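Long-range contacts in malonyl CoA-acyl carrier protein transacylase (Bartonella henselae, PDB 3QAT), which probably transfers the malonyl group from malonyl-CoA to acyl carrier protein, supplying the extender unit for fatty acid biosynthesis: residues E38-L47 against L113-R121; P233-I241 against Q255-T266. All coordinates share one frame; numbering follows the deposited sequence. Where two conformers were deposited one is given.

Contact 1: E38-L47 against L113-R121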
loop_
_atom_site.group_PDB
_atom_site.type_symbol
_atom_site.label_atom_id
_atom_site.label_comp_id
_atom_site.label_asym_id
_atom_site.label_seq_id
_atom_site.Cartn_x
_atom_site.Cartn_y
_atom_site.Cartn_z
ATOM N N GLU A 38 -6.656 -19.527 -4.409
ATOM C CA GLU A 38 -5.343 -19.849 -3.877
ATOM C C GLU A 38 -5.080 -19.072 -2.585
ATOM O O GLU A 38 -4.512 -19.626 -1.638
ATOM C CB GLU A 38 -4.222 -19.597 -4.901
ATOM C CG GLU A 38 -2.871 -19.973 -4.301
ATOM C CD GLU A 38 -1.725 -20.020 -5.299
ATOM O OE1 GLU A 38 -1.934 -19.716 -6.490
ATOM O OE2 GLU A 38 -0.610 -20.341 -4.852
ATOM N N VAL A 39 -5.461 -17.794 -2.573
ATOM C CA VAL A 39 -5.322 -17.032 -1.326
ATOM C C VAL A 39 -6.088 -17.668 -0.146
ATOM O O VAL A 39 -5.535 -17.813 0.960
ATOM C CB VAL A 39 -5.664 -15.552 -1.548
ATOM C CG1 VAL A 39 -5.763 -14.824 -0.199
ATOM C CG2 VAL A 39 -4.585 -14.932 -2.442
ATOM N N ASP A 40 -7.339 -18.074 -0.374
ATOM C CA ASP A 40 -8.112 -18.791 0.659
ATOM C C ASP A 40 -7.350 -20.044 1.122
ATOM O O ASP A 40 -7.250 -20.326 2.315
ATOM C CB ASP A 40 -9.472 -19.217 0.098
ATOM C CG ASP A 40 -10.505 -18.097 0.110
ATOM O OD1 ASP A 40 -10.230 -16.981 0.612
ATOM O OD2 ASP A 40 -11.605 -18.352 -0.428
ATOM N N ASP A 41 -6.840 -20.822 0.162
ATOM C CA ASP A 41 -6.094 -22.039 0.516
ATOM C C ASP A 41 -4.861 -21.717 1.348
ATOM O O ASP A 41 -4.599 -22.362 2.369
ATOM C CB ASP A 41 -5.683 -22.810 -0.746
ATOM C CG ASP A 41 -4.928 -24.074 -0.415
ATOM O OD1 ASP A 41 -5.578 -25.067 -0.057
ATOM O OD2 ASP A 41 -3.697 -24.061 -0.494
ATOM N N ALA A 42 -4.133 -20.689 0.921
ATOM C CA ALA A 42 -2.869 -20.316 1.542
ATOM C C ALA A 42 -3.071 -19.928 3.005
ATOM O O ALA A 42 -2.198 -20.168 3.846
ATOM C CB ALA A 42 -2.236 -19.131 0.787
ATOM N N LEU A 43 -4.214 -19.302 3.275
ATOM C CA LEU A 43 -4.564 -18.844 4.633
ATOM C C LEU A 43 -5.433 -19.825 5.433
ATOM O O LEU A 43 -5.765 -19.549 6.606
ATOM C CB LEU A 43 -5.298 -17.491 4.550
ATOM C CG LEU A 43 -4.466 -16.391 3.888
ATOM C CD1 LEU A 43 -5.276 -15.071 3.804
ATOM C CD2 LEU A 43 -3.107 -16.198 4.601
ATOM N N SER A 44 -5.822 -20.932 4.791
ATOM C CA SER A 44 -6.708 -21.941 5.386
ATOM C C SER A 44 -8.002 -21.311 5.880
ATOM O O SER A 44 -8.478 -21.616 6.985
ATOM C CB SER A 44 -6.014 -22.664 6.554
ATOM O OG SER A 44 -4.857 -23.359 6.106
ATOM N N GLU A 45 -8.587 -20.432 5.064
ATOM C CA GLU A 45 -9.727 -19.615 5.493
ATOM C C GLU A 45 -10.503 -19.165 4.274
ATOM O O GLU A 45 -9.879 -18.842 3.268
ATOM C CB GLU A 45 -9.189 -18.331 6.173
ATOM C CG GLU A 45 -10.229 -17.557 6.962
ATOM C CD GLU A 45 -9.787 -16.137 7.280
ATOM O OE1 GLU A 45 -8.753 -15.658 6.758
ATOM O OE2 GLU A 45 -10.500 -15.495 8.063
ATOM N N LYS A 46 -11.831 -19.076 4.383
ATOM C CA LYS A 46 -12.630 -18.468 3.319
ATOM C C LYS A 46 -12.598 -16.927 3.441
ATOM O O LYS A 46 -13.625 -16.262 3.655
ATOM C CB LYS A 46 -14.074 -18.977 3.342
ATOM C CG LYS A 46 -14.236 -20.417 2.870
ATOM C CD LYS A 46 -14.070 -20.500 1.344
ATOM C CE LYS A 46 -14.436 -21.884 0.788
ATOM N NZ LYS A 46 -14.437 -21.885 -0.722
ATOM N N LEU A 47 -11.408 -16.355 3.275
ATOM C CA LEU A 47 -11.261 -14.905 3.279
ATOM C C LEU A 47 -12.123 -14.279 2.194
ATOM O O LEU A 47 -12.694 -13.191 2.399
ATOM C CB LEU A 47 -9.779 -14.538 3.072
ATOM C CG LEU A 47 -9.498 -13.034 2.965
ATOM C CD1 LEU A 47 -9.879 -12.242 4.258
ATOM C CD2 LEU A 47 -8.023 -12.779 2.555
ATOM N N LEU A 113 2.420 -16.310 -5.011
ATOM C CA LEU A 113 1.126 -15.843 -4.495
ATOM C C LEU A 113 0.797 -16.413 -3.109
ATOM O O LEU A 113 0.348 -15.687 -2.217
ATOM C CB LEU A 113 0.014 -16.180 -5.493
ATOM C CG LEU A 113 -1.407 -15.750 -5.041
ATOM C CD1 LEU A 113 -1.556 -14.224 -4.866
ATOM C CD2 LEU A 113 -2.420 -16.223 -6.047
ATOM N N THR A 114 1.033 -17.706 -2.916
ATOM C CA THR A 114 0.778 -18.301 -1.615
ATOM C C THR A 114 1.635 -17.648 -0.509
ATOM O O THR A 114 1.138 -17.330 0.590
ATOM C CB THR A 114 0.974 -19.844 -1.689
ATOM O OG1 THR A 114 -0.240 -20.435 -2.193
ATOM C CG2 THR A 114 1.292 -20.453 -0.306
ATOM N N ASP A 115 2.924 -17.418 -0.796
ATOM C CA ASP A 115 3.790 -16.781 0.188
ATOM C C ASP A 115 3.401 -15.341 0.458
ATOM O O ASP A 115 3.475 -14.888 1.587
ATOM C CB ASP A 115 5.268 -16.903 -0.224
ATOM C CG ASP A 115 5.789 -18.329 -0.082
ATOM O OD1 ASP A 115 5.137 -19.183 0.597
ATOM O OD2 ASP A 115 6.885 -18.603 -0.629
ATOM N N THR A 116 2.997 -14.615 -0.590
ATOM C CA THR A 116 2.595 -13.218 -0.400
ATOM C C THR A 116 1.354 -13.136 0.479
ATOM O O THR A 116 1.274 -12.286 1.382
ATOM C CB THR A 116 2.327 -12.552 -1.749
ATOM O OG1 THR A 116 3.505 -12.678 -2.574
ATOM C CG2 THR A 116 2.055 -11.050 -1.540
ATOM N N ALA A 117 0.399 -14.042 0.247
ATOM C CA ALA A 117 -0.790 -14.081 1.118
ATOM C C ALA A 117 -0.407 -14.311 2.581
ATOM O O ALA A 117 -0.883 -13.608 3.473
ATOM C CB ALA A 117 -1.769 -15.157 0.647
ATOM N N ARG A 118 0.472 -15.274 2.818
ATOM C CA ARG A 118 0.861 -15.596 4.172
ATOM C C ARG A 118 1.676 -14.474 4.805
ATOM O O ARG A 118 1.484 -14.168 5.982
ATOM C CB ARG A 118 1.629 -16.931 4.198
ATOM C CG ARG A 118 0.739 -18.141 3.883
ATOM C CD ARG A 118 1.582 -19.383 3.737
ATOM N NE ARG A 118 0.720 -20.525 3.490
ATOM C CZ ARG A 118 1.155 -21.715 3.099
ATOM N NH1 ARG A 118 2.453 -21.919 2.865
ATOM N NH2 ARG A 118 0.277 -22.696 2.924
ATOM N N LEU A 119 2.558 -13.859 4.029
ATOM C CA LEU A 119 3.347 -12.740 4.560
ATOM C C LEU A 119 2.425 -11.609 4.990
ATOM O O LEU A 119 2.663 -11.003 6.031
ATOM C CB LEU A 119 4.364 -12.206 3.530
ATOM C CG LEU A 119 5.598 -13.075 3.267
ATOM C CD1 LEU A 119 6.251 -12.581 1.977
ATOM C CD2 LEU A 119 6.582 -12.997 4.444
ATOM N N LEU A 120 1.382 -11.327 4.193
ATOM C CA LEU A 120 0.470 -10.216 4.518
ATOM C C LEU A 120 -0.442 -10.513 5.697
ATOM O O LEU A 120 -0.756 -9.625 6.481
ATOM C CB LEU A 120 -0.331 -9.763 3.285
ATOM C CG LEU A 120 0.569 -9.056 2.263
ATOM C CD1 LEU A 120 -0.259 -8.833 1.020
ATOM C CD2 LEU A 120 1.096 -7.725 2.832
ATOM N N ARG A 121 -0.808 -11.782 5.866
ATOM C CA ARG A 121 -1.531 -12.187 7.059
ATOM C C ARG A 121 -0.644 -12.044 8.324
ATOM O O ARG A 121 -1.085 -11.519 9.339
ATOM C CB ARG A 121 -2.094 -13.605 6.862
ATOM C CG ARG A 121 -2.667 -14.276 8.108
ATOM C CD ARG A 121 -3.750 -13.473 8.825
ATOM N NE ARG A 121 -4.887 -13.069 7.974
ATOM C CZ ARG A 121 -5.920 -13.856 7.658
ATOM N NH1 ARG A 121 -5.945 -15.149 7.988
ATOM N NH2 ARG A 121 -6.931 -13.334 6.964
HETATM O O HOH W 1 1.822 -19.646 -5.030
HETATM O O HOH W 2 -1.346 -22.805 -1.175
HETATM O O HOH W 3 -2.269 -23.453 3.575
HETATM O O HOH W 4 -4.239 -17.532 8.301
#

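Contact 2: P233-I241 against Q255-T266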
loop_
_atom_site.group_PDB
_atom_site.type_symbol
_atom_site.label_atom_id
_atom_site.label_comp_id
_atom_site.label_asym_id
_atom_site.label_seq_id
_atom_site.Cartn_x
_atom_site.Cartn_y
_atom_site.Cartn_z
ATOM N N PRO A 233 12.252 -3.156 -11.415
ATOM C CA PRO A 233 12.585 -2.702 -10.071
ATOM C C PRO A 233 11.384 -2.214 -9.275
ATOM O O PRO A 233 10.424 -1.681 -9.843
ATOM C CB PRO A 233 13.534 -1.513 -10.312
ATOM C CG PRO A 233 14.061 -1.699 -11.703
ATOM C CD PRO A 233 12.936 -2.342 -12.456
ATOM N N LEU A 234 11.496 -2.393 -7.965
ATOM C CA LEU A 234 10.539 -1.810 -7.031
ATOM C C LEU A 234 11.013 -0.427 -6.568
ATOM O O LEU A 234 12.150 -0.289 -6.072
ATOM C CB LEU A 234 10.445 -2.744 -5.829
ATOM C CG LEU A 234 9.541 -2.230 -4.694
ATOM C CD1 LEU A 234 8.057 -2.454 -5.020
ATOM C CD2 LEU A 234 9.932 -2.853 -3.341
ATOM N N ILE A 235 10.146 0.590 -6.661
ATOM C CA ILE A 235 10.511 1.881 -6.083
ATOM C C ILE A 235 10.036 1.846 -4.619
ATOM O O ILE A 235 8.856 2.053 -4.336
ATOM C CB ILE A 235 9.868 3.074 -6.830
ATOM C CG1 ILE A 235 10.041 2.946 -8.344
ATOM C CG2 ILE A 235 10.454 4.414 -6.292
ATOM C CD1 ILE A 235 11.510 2.735 -8.829
ATOM N N ALA A 236 10.946 1.527 -3.710
ATOM C CA ALA A 236 10.589 1.225 -2.323
ATOM C C ALA A 236 10.107 2.441 -1.565
ATOM O O ALA A 236 10.616 3.546 -1.736
ATOM C CB ALA A 236 11.768 0.566 -1.576
ATOM N N ASN A 237 9.136 2.224 -0.677
ATOM C CA ASN A 237 8.575 3.300 0.135
ATOM C C ASN A 237 9.625 4.036 0.986
ATOM O O ASN A 237 9.459 5.226 1.261
ATOM C CB ASN A 237 7.532 2.745 1.141
ATOM C CG ASN A 237 6.217 2.285 0.529
ATOM O OD1 ASN A 237 5.415 1.722 1.265
ATOM N ND2 ASN A 237 5.942 2.583 -0.737
ATOM N N VAL A 238 10.693 3.327 1.401
ATOM C CA VAL A 238 11.677 3.858 2.342
ATOM C C VAL A 238 12.788 4.599 1.599
ATOM O O VAL A 238 13.287 5.620 2.079
ATOM C CB VAL A 238 12.268 2.703 3.221
ATOM C CG1 VAL A 238 13.552 3.107 3.967
ATOM C CG2 VAL A 238 11.187 2.255 4.212
ATOM N N SER A 239 13.121 4.105 0.416
ATOM C CA SER A 239 14.335 4.563 -0.300
ATOM C C SER A 239 14.059 5.440 -1.524
ATOM O O SER A 239 14.911 6.261 -1.907
ATOM C CB SER A 239 15.181 3.373 -0.720
ATOM O OG SER A 239 14.490 2.578 -1.685
ATOM N N VAL A 240 12.873 5.296 -2.116
ATOM C CA VAL A 240 12.508 6.046 -3.341
ATOM C C VAL A 240 13.590 5.923 -4.451
ATOM O O VAL A 240 13.877 6.885 -5.182
ATOM C CB VAL A 240 12.161 7.523 -3.066
ATOM C CG1 VAL A 240 11.286 8.089 -4.200
ATOM C CG2 VAL A 240 11.428 7.664 -1.763
ATOM N N ILE A 241 14.142 4.725 -4.584
ATOM C CA ILE A 241 15.030 4.399 -5.698
ATOM C C ILE A 241 14.656 3.035 -6.241
ATOM O O ILE A 241 13.967 2.244 -5.553
ATOM C CB ILE A 241 16.531 4.439 -5.293
ATOM C CG1 ILE A 241 16.826 3.442 -4.175
ATOM C CG2 ILE A 241 16.974 5.859 -4.938
ATOM C CD1 ILE A 241 18.286 3.473 -3.662
ATOM N N GLN A 255 12.209 -2.142 7.465
ATOM C CA GLN A 255 12.317 -0.723 7.810
ATOM C C GLN A 255 11.004 0.028 7.556
ATOM O O GLN A 255 10.637 0.950 8.303
ATOM C CB GLN A 255 13.422 -0.072 6.987
ATOM C CG GLN A 255 14.824 -0.559 7.318
ATOM C CD GLN A 255 15.846 -0.050 6.306
ATOM O OE1 GLN A 255 15.834 1.127 5.930
ATOM N NE2 GLN A 255 16.721 -0.935 5.852
ATOM N N GLN A 256 10.308 -0.387 6.498
ATOM C CA GLN A 256 9.047 0.241 6.098
ATOM C C GLN A 256 7.994 0.219 7.223
ATOM O O GLN A 256 7.217 1.174 7.393
ATOM C CB GLN A 256 8.538 -0.470 4.832
ATOM C CG GLN A 256 7.485 0.295 4.040
ATOM C CD GLN A 256 6.103 0.106 4.577
ATOM O OE1 GLN A 256 5.869 -0.695 5.494
ATOM N NE2 GLN A 256 5.161 0.868 4.023
ATOM N N VAL A 257 7.983 -0.850 8.003
ATOM C CA VAL A 257 6.947 -1.029 9.027
ATOM C C VAL A 257 6.923 0.116 10.042
ATOM O O VAL A 257 5.854 0.531 10.465
ATOM C CB VAL A 257 7.150 -2.402 9.727
ATOM C CG1 VAL A 257 6.277 -2.558 10.970
ATOM C CG2 VAL A 257 6.897 -3.535 8.696
ATOM N N THR A 258 8.102 0.613 10.422
ATOM C CA THR A 258 8.197 1.689 11.410
ATOM C C THR A 258 8.460 3.064 10.815
ATOM O O THR A 258 8.508 4.051 11.566
ATOM C CB THR A 258 9.320 1.412 12.435
ATOM O OG1 THR A 258 10.545 1.151 11.739
ATOM C CG2 THR A 258 8.941 0.237 13.288
ATOM N N GLY A 259 8.629 3.130 9.496
ATOM C CA GLY A 259 9.060 4.362 8.837
ATOM C C GLY A 259 8.000 4.975 7.941
ATOM O O GLY A 259 6.950 4.372 7.696
ATOM N N ARG A 260 8.334 6.165 7.440
ATOM C CA ARG A 260 7.441 6.978 6.604
ATOM C C ARG A 260 7.253 6.395 5.206
ATOM O O ARG A 260 8.215 5.992 4.539
ATOM C CB ARG A 260 7.994 8.403 6.505
ATOM C CG ARG A 260 7.353 9.305 5.439
ATOM C CD ARG A 260 7.936 10.727 5.511
ATOM N NE ARG A 260 9.380 10.735 5.286
ATOM C CZ ARG A 260 9.995 11.324 4.259
ATOM N NH1 ARG A 260 9.304 11.996 3.332
ATOM N NH2 ARG A 260 11.318 11.247 4.171
ATOM N N VAL A 261 6.002 6.353 4.753
ATOM C CA VAL A 261 5.729 5.949 3.373
ATOM C C VAL A 261 5.920 7.192 2.495
ATOM O O VAL A 261 5.136 8.143 2.573
ATOM C CB VAL A 261 4.284 5.423 3.212
ATOM C CG1 VAL A 261 4.010 5.089 1.737
ATOM C CG2 VAL A 261 4.107 4.168 4.083
ATOM N N ARG A 262 6.971 7.189 1.679
ATOM C CA ARG A 262 7.380 8.395 0.924
ATOM C C ARG A 262 6.659 8.410 -0.442
ATOM O O ARG A 262 7.294 8.322 -1.511
ATOM C CB ARG A 262 8.908 8.412 0.765
ATOM C CG ARG A 262 9.615 8.583 2.110
ATOM C CD ARG A 262 11.100 8.342 1.965
ATOM N NE ARG A 262 11.751 9.431 1.224
ATOM C CZ ARG A 262 13.063 9.457 0.976
ATOM N NH1 ARG A 262 13.839 8.451 1.368
ATOM N NH2 ARG A 262 13.604 10.486 0.335
ATOM N N TRP A 263 5.324 8.503 -0.411
ATOM C CA TRP A 263 4.549 8.296 -1.641
ATOM C C TRP A 263 4.663 9.472 -2.619
ATOM O O TRP A 263 4.831 9.267 -3.833
ATOM C CB TRP A 263 3.039 7.953 -1.373
ATOM C CG TRP A 263 2.407 7.396 -2.633
ATOM C CD1 TRP A 263 1.485 8.018 -3.444
ATOM C CD2 TRP A 263 2.698 6.133 -3.248
ATOM N NE1 TRP A 263 1.167 7.196 -4.515
ATOM C CE2 TRP A 263 1.903 6.036 -4.419
ATOM C CE3 TRP A 263 3.564 5.072 -2.916
ATOM C CZ2 TRP A 263 1.955 4.916 -5.283
ATOM C CZ3 TRP A 263 3.607 3.950 -3.757
ATOM C CH2 TRP A 263 2.802 3.878 -4.921
ATOM N N ARG A 264 4.571 10.689 -2.099
ATOM C CA ARG A 264 4.758 11.888 -2.916
ATOM C C ARG A 264 6.071 11.798 -3.712
ATOM O O ARG A 264 6.087 11.958 -4.932
ATOM C CB ARG A 264 4.757 13.147 -2.025
ATOM C CG ARG A 264 5.047 14.443 -2.831
ATOM C CD ARG A 264 5.271 15.646 -1.930
ATOM N NE ARG A 264 6.367 15.469 -0.960
ATOM C CZ ARG A 264 7.652 15.742 -1.185
ATOM N NH1 ARG A 264 8.054 16.195 -2.364
ATOM N NH2 ARG A 264 8.552 15.541 -0.221
ATOM N N GLU A 265 7.167 11.521 -2.999
ATOM C CA GLU A 265 8.485 11.454 -3.641
ATOM C C GLU A 265 8.570 10.319 -4.648
ATOM O O GLU A 265 9.248 10.437 -5.675
ATOM C CB GLU A 265 9.561 11.285 -2.574
ATOM C CG GLU A 265 9.845 12.585 -1.768
ATOM C CD GLU A 265 10.646 12.300 -0.505
ATOM O OE1 GLU A 265 10.126 11.635 0.435
ATOM O OE2 GLU A 265 11.814 12.748 -0.451
ATOM N N THR A 266 7.850 9.224 -4.364
ATOM C CA THR A 266 7.795 8.098 -5.275
ATOM C C THR A 266 7.181 8.494 -6.611
ATOM O O THR A 266 7.741 8.210 -7.653
ATOM C CB THR A 266 7.027 6.915 -4.627
ATOM O OG1 THR A 266 7.787 6.436 -3.510
ATOM C CG2 THR A 266 6.853 5.771 -5.617
HETATM O O HOH W 5 7.293 3.817 -2.905
#

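Contact 1: E38-L47 against L113-R121
Leu43 lays its two methyls over different parts of Arg121: CD2 meets the start of that chain, 3.6 Å from Arg121 CB, while CD1 lies over one face of the guanidinium, off its centre. Bends at chi2 and chi3 curl the arginine chain over toward Leu43 and Glu45. From there NH1 and NH2 grip a single oxygen end-on in a salt bridge, Arg121 NH2 lying 3.0 Å from Glu45 OE1. That oxygen sits in the guanidinium plane, yet the carboxylate is turned 71° against it; the NH2 bond uses the syn lone pair of OE1, while NH1 meets the same oxygen from above the carboxylate plane. NE is bonded to Ala63 O, so the guanidinium is held by a second partner besides Glu45.

Arg118 instead runs extended and gives a nearly straight bond from NE to Ala42 O (3.0 Å, N-H...O 179°), in a helix turn closed by a Schellman motif at Ser44. Thr114 CG2 lies over the centre of its guanidinium. At the other end, Thr114 OG1 donates to the anti lone pair of Glu38 OE2 at 2.7 Å, and a water bridges Glu38 OE2 to Thr114 N. Between these polar ends the helices meet through small residues, Ala42 CB standing 4.0 Å from Ala117 CB, with Val39 CG2 against Leu113 CD1 deeper in.

The axes of 38-43 and 113-121 approach to 8.7 Å and cross at -57°. Helix 30-43 thus packs on one side of helix 113-129, whose Leu113 and Leu120 also touch helix 62-82 and whose Leu119 reaches helix 212-224.

Contact 2: P233-I241 against Q255-T266
Asn237 and Gln256 meet through their amides: Gln256 NE2 donates to Asn237 OD1 at 2.9 Å, on a lone pair in the carbonyl plane, although the oxygen lies 25° out of the glutamine's own amide plane. Asn237 OD1 also accepts from Ser98 N, while ND2 bonds Gly96 O and a water that links it to Ile235 O and Thr266 OG1. Both ends of this buried amide are therefore satisfied, which fixes its rotation. Gln256 OE1 is held in turn by Arg123.

Two further bonds run to backbone carbonyls. Arg262 N reaches Asn237 O at 3.2 Å, and Arg262 NH1 reaches Val238 O at 3.0 Å, the donor tilted 31° from the carbonyl plane.

Gly96 and Ser98 belong to a GxSxG sequence that fits the nucleophile elbow of the acyltransferase fold, in which the serine probably carries the acyl group. Asn237 thus bonds the backbone at Gly96 and Ser98, either side of His97, and Gln256 O accepts from His207 ND1, an arrangement consistent with Asn237 and Gln256 being second-shell residues of the probable active site.

Among the charged groups, Arg262 takes Glu265 side-on, NE to OE1 at 2.8 Å and NH2 to OE2, both oxygens in the guanidinium plane, while both nitrogens approach the carboxylate from above its own plane. Arg260, whose stronger partner is Glu146, adds a weak bond to Glu265 OE1.

The remaining contacts are van der Waals ones made by methyl groups. Val240 CG2 lies over one face of the Arg262 guanidinium, toward its rim, 3.5 Å from Arg262 NE; Val240 CG1 touches Glu265 O at 3.4 Å. Val238 CG2 presses on Gln256 CA at 3.5 Å, and Ile235 CG2 passes Thr266 CG2 at 3.9 Å.

Contact 1 lies toward the periphery, its centre about 17 Å from that of the chain, whereas contact 2 is more central at about 10 Å. The two do not touch, their nearest atoms being about 9 Å apart, and they share no segment, but helix 113-129, which supplies one side of contact 1, also reaches contact 2 farther along its length. Contact 1 joins two helices, with a small apolar interface flanked by water-bridged polar groups; contact 2 joins loop, strand and helix ends, burying polar amides. Arginines bond backbone carbonyls in both, but the acidic partner of Arg121 comes from the opposing segment, that of Arg262 from its own.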